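Local coordinates for cell wall surface anchor family protein (Streptococcus agalactiae serogroup V, PDB 3PF2) that probably forms the shaft of a group B streptococcal pilus as its major (backbone) subunit, here seen as a calcium-binding C-terminal fragment of two Ig-like domains, at residues G22-I25 with G26-F29; K114-D117 with A118-A122. All blocks are in the same frame, centred on the assembly; numbering follows the deposited sequence.

Followed from the N terminus, the chain leaves strand 20-22, which pairs with strand 178-190, and reaches contact 1, where residues 22-29 fold through a tight turn and deliver the chain into strand 29-35. The loop it closes packs against strand 132-140 and against helix 216-221, much later in the sequence. Contact 2 comes afterwards, at 114-122, where a short helix begins on the surface beside strand 9-13 and a calcium site. The two local contacts lie in series, neither nested nor crossing; the centres of contact 1 and contact 2 are about 27 Å apart, and the nearest atoms of contact 1 and contact 2 are about 14 Å apart, without touching.

Contact 1: residues G22-I25 with G26-F29; sequences GYTI and GEEF
Backbone and side chain of Glu-27 both reach back to Thr-24, closing a type II beta turn that illustrates how a tight reversal can be secured twice over. Within the turn, Glu-27 N donates to Thr-24 O at 3.0 Å. The extended side chain of Glu-27 then reaches back across the preceding limb: with CG anti to the backbone N (chi1 179°), Glu-27 OE1 arrives 3.1 Å from Thr-24 N. That bond is fairly straight, 163° at the hydrogen, and approaches the anti side of the carboxylate, tilted out of its plane. Two waters reinforce the closure, one donating to Gly-22 O and Glu-27 OE1, the other to Thr-24 O and Glu-27 O. OE1 thus accepts from a backbone N-H and a water, which should restrain the rotation of the carboxylate.

At the corner, Gly-26, lacking a side chain, takes a positive phi with Ile-25 O close by. The Ile-25 side chain packs on Ala-217, Leu-218 and Ala-221 of helix 216-221 and on Ile-140, while Thr-24 OG1 bonds to Ala-254 N; the turn therefore sits where the first domain meets the C-terminal, prealbumin-like domain.

Farther out, the Tyr-23 and Phe-29 rings form an offset stack, nearly parallel with planes 9° apart and centroids separated by 4.3 Å. Glu-27 meets the Tyr-23 ring differently: its carboxylate sits at the ring edge and is turned steeply to it, with Glu-27 OE1 3.5 Å from Tyr-23 CD1. The stack is slipped so that Phe-29 CB lies 3.3 Å from Tyr-23 CZ, over the ring face at its hydroxyl end.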
ATOM      1  N   GLY A  22       1.431   5.782   3.852  1.00  9.49           N
ATOM      2  CA  GLY A  22       2.387   4.807   4.379  1.00  9.84           C
ATOM      3  C   GLY A  22       1.680   3.705   5.151  1.00  9.68           C
ATOM      4  O   GLY A  22       0.727   3.966   5.915  1.00  9.74           O
ATOM      5  N   TYR A  23       2.138   2.469   4.945  1.00  9.26           N
ATOM      6  CA  TYR A  23       1.485   1.291   5.542  1.00 10.43           C
ATOM      7  C   TYR A  23       2.475   0.263   6.009  1.00 10.16           C
ATOM      8  O   TYR A  23       3.583   0.164   5.495  1.00 11.11           O
ATOM      9  CB  TYR A  23       0.547   0.612   4.536  1.00  9.39           C
ATOM     10  CG  TYR A  23      -0.666   1.417   4.185  1.00 10.09           C
ATOM     11  CD1 TYR A  23      -1.730   1.516   5.070  1.00  9.22           C
ATOM     12  CD2 TYR A  23      -0.748   2.092   2.961  1.00  9.92           C
ATOM     13  CE1 TYR A  23      -2.869   2.262   4.763  1.00 10.84           C
ATOM     14  CE2 TYR A  23      -1.878   2.831   2.635  1.00 10.54           C
ATOM     15  CZ  TYR A  23      -2.923   2.926   3.540  1.00 10.36           C
ATOM     16  OH  TYR A  23      -4.046   3.662   3.224  1.00 10.06           O
ATOM     17  N   THR A  24       2.045  -0.517   6.991  1.00 11.10           N
ATOM     18  CA  THR A  24       2.744  -1.721   7.398  1.00 11.63           C
ATOM     19  C   THR A  24       2.408  -2.827   6.404  1.00 11.74           C
ATOM     20  O   THR A  24       1.279  -2.911   5.917  1.00 11.95           O
ATOM     21  CB  THR A  24       2.334  -2.081   8.828  1.00 11.83           C
ATOM     22  OG1 THR A  24       2.853  -1.084   9.714  1.00 12.19           O
ATOM     23  CG2 THR A  24       2.850  -3.459   9.271  1.00 11.76           C
ATOM     24  N   ILE A  25       3.408  -3.641   6.080  1.00 12.26           N
ATOM     25  CA  ILE A  25       3.226  -4.772   5.159  1.00 12.66           C
ATOM     26  C   ILE A  25       2.077  -5.649   5.651  1.00 13.18           C
ATOM     27  O   ILE A  25       1.996  -5.969   6.834  1.00 12.90           O
ATOM     28  CB  ILE A  25       4.527  -5.589   5.008  1.00 12.62           C
ATOM     29  CG1 ILE A  25       5.499  -4.836   4.085  1.00 12.42           C
ATOM     30  CG2 ILE A  25       4.216  -7.021   4.486  1.00 13.80           C
ATOM     31  CD1 ILE A  25       6.877  -5.529   3.855  1.00 13.88           C
ATOM     32  N   GLY A  26       1.171  -6.014   4.749  1.00 13.57           N
ATOM     33  CA  GLY A  26       0.020  -6.838   5.131  1.00 14.67           C
ATOM     34  C   GLY A  26      -1.236  -6.096   5.553  1.00 15.02           C
ATOM     35  O   GLY A  26      -2.319  -6.689   5.631  1.00 15.43           O
ATOM     36  N   GLU A  27      -1.105  -4.797   5.808  1.00 14.90           N
ATOM     37  CA  GLU A  27      -2.223  -3.958   6.236  1.00 15.31           C
ATOM     38  C   GLU A  27      -3.053  -3.602   5.010  1.00 14.73           C
ATOM     39  O   GLU A  27      -2.543  -2.970   4.085  1.00 15.40           O
ATOM     40  CB  GLU A  27      -1.655  -2.707   6.916  1.00 15.77           C
ATOM     41  CG  GLU A  27      -2.619  -1.657   7.427  1.00 19.56           C
ATOM     42  CD  GLU A  27      -1.919  -0.628   8.339  1.00 23.00           C
ATOM     43  OE1 GLU A  27      -0.811  -0.072   8.014  1.00 23.22           O
ATOM     44  OE2 GLU A  27      -2.480  -0.366   9.413  1.00 24.30           O
ATOM     45  N   GLU A  28      -4.311  -4.028   4.980  1.00 14.43           N
ATOM     46  CA  GLU A  28      -5.138  -3.788   3.792  1.00 14.27           C
ATOM     47  C   GLU A  28      -5.582  -2.324   3.716  1.00 13.93           C
ATOM     48  O   GLU A  28      -5.893  -1.701   4.735  1.00 15.18           O
ATOM     49  CB  GLU A  28      -6.341  -4.737   3.737  1.00 14.37           C
ATOM     50  CG  GLU A  28      -7.121  -4.640   2.416  1.00 16.26           C
ATOM     51  CD  GLU A  28      -8.401  -5.438   2.434  1.00 19.90           C
ATOM     52  OE1 GLU A  28      -8.322  -6.669   2.245  1.00 21.28           O
ATOM     53  OE2 GLU A  28      -9.480  -4.823   2.623  1.00 22.08           O
ATOM     54  N   PHE A  29      -5.600  -1.788   2.498  1.00 12.69           N
ATOM     55  CA  PHE A  29      -6.059  -0.425   2.233  1.00 12.21           C
ATOM     56  C   PHE A  29      -6.678  -0.399   0.829  1.00 11.67           C
ATOM     57  O   PHE A  29      -6.575  -1.366   0.085  1.00 12.05           O
ATOM     58  CB  PHE A  29      -4.886   0.578   2.296  1.00 11.69           C
ATOM     59  CG  PHE A  29      -3.816   0.303   1.291  1.00 10.96           C
ATOM     60  CD1 PHE A  29      -3.888   0.847   0.006  1.00 11.19           C
ATOM     61  CD2 PHE A  29      -2.766  -0.554   1.598  1.00 10.44           C
ATOM     62  CE1 PHE A  29      -2.899   0.542  -0.944  1.00 11.39           C
ATOM     63  CE2 PHE A  29      -1.777  -0.847   0.660  1.00 12.81           C
ATOM     64  CZ  PHE A  29      -1.849  -0.290  -0.608  1.00 12.46           C
TER
HETATM   65  O   HOH W   1      -0.547   3.100   8.346  1.00 16.26           O
HETATM   66  O   HOH W   2       0.037  -2.860   3.284  1.00 16.78           O

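Contact 2: residues K114-D117 with A118-A122; sequences KNQD and ALDKA
Asn-115 caps the helix that spans residues 116-121, a compact example of how side chains finish the first turn of a helix. As the N-cap residue it holds CG anti to its backbone N (chi1 177°), which carries OD1 to the start of the helix. There Asn-115 OD1 accepts from Ala-118 N at 3.1 Å, in the carbonyl plane and on a lone pair, and takes a second, weak bond from Asp-117 N.

Main-chain bonds continue the pattern: Leu-119 N donates to Asn-115 O, Asp-120 N to Gln-116 O and Lys-121 N to Asp-117 O.

One turn along, a side-chain bond runs from Gln-116 NE2 to Asp-120 OD1 at 2.9 Å. The bend at chi2 (78°) swings the Gln-116 amide forward, toward the next turn. OD1 lies nearly in the amide plane and is met on its syn side but well out of the carboxylate plane, the two flat groups being inclined by 42°. Gln-116 NE2 also donates to Thr-9 O, so this amide joins the helix to the start of strand 9-13.

Asp-117, Asp-120 and Lys-121 meet through solvent. A single water donates to Asp-117 OD1 at 2.7 Å and to Asp-120 OD2 at 2.8 Å, while accepting from Lys-121 NZ. The two carboxylates approach to 4.3 Å between Asp-117 OD1 and Asp-120 OD2, and Asp-120 OD2 has a salt bridge to Arg-175.

The Asp-120 side chain is about 5 Å from the bound calcium ion, though not itself a ligand; Arg-175, the calcium and, through water, Lys-121 would partly offset its crowding by Asp-117, Asp-10 and Asp-19.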
ATOM      1  N   LYS A 114     -16.375  16.773 -14.911  1.00 17.59           N
ATOM      2  CA  LYS A 114     -15.878  16.713 -16.282  1.00 18.19           C
ATOM      3  C   LYS A 114     -14.419  17.095 -16.480  1.00 17.73           C
ATOM      4  O   LYS A 114     -13.825  16.706 -17.474  1.00 18.76           O
ATOM      5  CB  LYS A 114     -16.798  17.478 -17.237  1.00 19.24           C
ATOM      6  CG  LYS A 114     -16.904  18.946 -16.960  1.00 21.29           C
ATOM      7  CD  LYS A 114     -17.942  19.577 -17.888  1.00 24.95           C
ATOM      8  CE  LYS A 114     -17.921  21.085 -17.787  1.00 28.89           C
ATOM      9  NZ  LYS A 114     -18.895  21.701 -18.738  1.00 33.24           N
ATOM     10  N   ASN A 115     -13.855  17.833 -15.532  1.00 16.87           N
ATOM     11  CA  ASN A 115     -12.512  18.390 -15.655  1.00 16.21           C
ATOM     12  C   ASN A 115     -11.478  17.477 -14.945  1.00 14.91           C
ATOM     13  O   ASN A 115     -11.764  16.941 -13.877  1.00 14.69           O
ATOM     14  CB  ASN A 115     -12.561  19.815 -15.065  1.00 17.94           C
ATOM     15  CG  ASN A 115     -11.232  20.503 -15.047  1.00 21.03           C
ATOM     16  OD1 ASN A 115     -10.407  20.240 -14.176  1.00 24.07           O
ATOM     17  ND2 ASN A 115     -11.024  21.441 -15.983  1.00 22.88           N
ATOM     18  N   GLN A 116     -10.302  17.296 -15.555  1.00 13.31           N
ATOM     19  CA  GLN A 116      -9.231  16.487 -14.961  1.00 11.61           C
ATOM     20  C   GLN A 116      -8.870  16.976 -13.554  1.00 11.46           C
ATOM     21  O   GLN A 116      -8.706  16.157 -12.658  1.00 10.55           O
ATOM     22  CB  GLN A 116      -7.973  16.513 -15.837  1.00 11.66           C
ATOM     23  CG  GLN A 116      -6.767  15.793 -15.238  1.00 12.15           C
ATOM     24  CD  GLN A 116      -6.866  14.289 -15.386  1.00 12.89           C
ATOM     25  OE1 GLN A 116      -6.917  13.772 -16.509  1.00 12.12           O
ATOM     26  NE2 GLN A 116      -6.898  13.579 -14.266  1.00 13.22           N
ATOM     27  N   ASP A 117      -8.708  18.297 -13.375  1.00 11.05           N
ATOM     28  CA  ASP A 117      -8.301  18.824 -12.057  1.00 11.52           C
ATOM     29  C   ASP A 117      -9.393  18.600 -11.004  1.00 11.72           C
ATOM     30  O   ASP A 117      -9.091  18.272  -9.858  1.00 11.43           O
ATOM     31  CB  ASP A 117      -7.946  20.312 -12.101  1.00 12.05           C
ATOM     32  CG  ASP A 117      -6.792  20.626 -13.024  1.00 12.69           C
ATOM     33  OD1 ASP A 117      -5.819  19.843 -13.080  1.00 14.44           O
ATOM     34  OD2 ASP A 117      -6.863  21.687 -13.692  1.00 15.20           O
ATOM     35  N   ALA A 118     -10.656  18.801 -11.392  1.00 11.70           N
ATOM     36  CA  ALA A 118     -11.792  18.540 -10.488  1.00 11.76           C
ATOM     37  C   ALA A 118     -11.792  17.070 -10.081  1.00 11.48           C
ATOM     38  O   ALA A 118     -12.028  16.742  -8.903  1.00 12.44           O
ATOM     39  CB  ALA A 118     -13.136  18.924 -11.137  1.00 11.57           C
ATOM     40  N   LEU A 119     -11.495  16.195 -11.038  1.00 10.92           N
ATOM     41  CA  LEU A 119     -11.445  14.761 -10.752  1.00 10.41           C
ATOM     42  C   LEU A 119     -10.331  14.479  -9.743  1.00 10.67           C
ATOM     43  O   LEU A 119     -10.561  13.795  -8.726  1.00 10.90           O
ATOM     44  CB  LEU A 119     -11.281  13.930 -12.032  1.00 10.69           C
ATOM     45  CG  LEU A 119     -11.307  12.422 -11.773  1.00 10.22           C
ATOM     46  CD1 LEU A 119     -12.691  11.935 -11.282  1.00 12.89           C
ATOM     47  CD2 LEU A 119     -10.833  11.630 -12.997  1.00 10.87           C
ATOM     48  N   ASP A 120      -9.151  15.057 -10.000  1.00 10.88           N
ATOM     49  CA  ASP A 120      -7.965  14.858  -9.160  1.00 11.11           C
ATOM     50  C   ASP A 120      -8.222  15.315  -7.729  1.00 11.86           C
ATOM     51  O   ASP A 120      -7.659  14.750  -6.775  1.00 12.75           O
ATOM     52  CB  ASP A 120      -6.769  15.672  -9.689  1.00 11.61           C
ATOM     53  CG  ASP A 120      -6.225  15.157 -11.007  1.00 13.08           C
ATOM     54  OD1 ASP A 120      -6.615  14.070 -11.470  1.00 12.23           O
ATOM     55  OD2 ASP A 120      -5.364  15.848 -11.585  1.00 13.95           O
ATOM     56  N   LYS A 121      -9.039  16.360  -7.585  1.00 11.54           N
ATOM     57  CA  LYS A 121      -9.270  17.012  -6.296  1.00 12.50           C
ATOM     58  C   LYS A 121     -10.498  16.472  -5.586  1.00 12.28           C
ATOM     59  O   LYS A 121     -10.785  16.898  -4.473  1.00 13.44           O
ATOM     60  CB  LYS A 121      -9.421  18.527  -6.467  1.00 12.71           C
ATOM     61  CG  LYS A 121      -8.165  19.342  -6.168  1.00 14.18           C
ATOM     62  CD  LYS A 121      -7.112  19.105  -7.209  1.00 16.12           C
ATOM     63  CE  LYS A 121      -5.880  19.974  -6.979  1.00 17.39           C
ATOM     64  NZ  LYS A 121      -4.921  19.819  -8.102  1.00 17.78           N
ATOM     65  N   ALA A 122     -11.224  15.556  -6.223  1.00 11.94           N
ATOM     66  CA  ALA A 122     -12.490  15.053  -5.660  1.00 11.62           C
ATOM     67  C   ALA A 122     -12.262  14.334  -4.329  1.00 11.55           C
ATOM     68  O   ALA A 122     -11.378  13.486  -4.221  1.00 11.64           O
ATOM     69  CB  ALA A 122     -13.194  14.120  -6.650  1.00 11.78           C
TER
HETATM   70  O   HOH W   3      -4.904  18.518 -10.908  1.00 19.68           O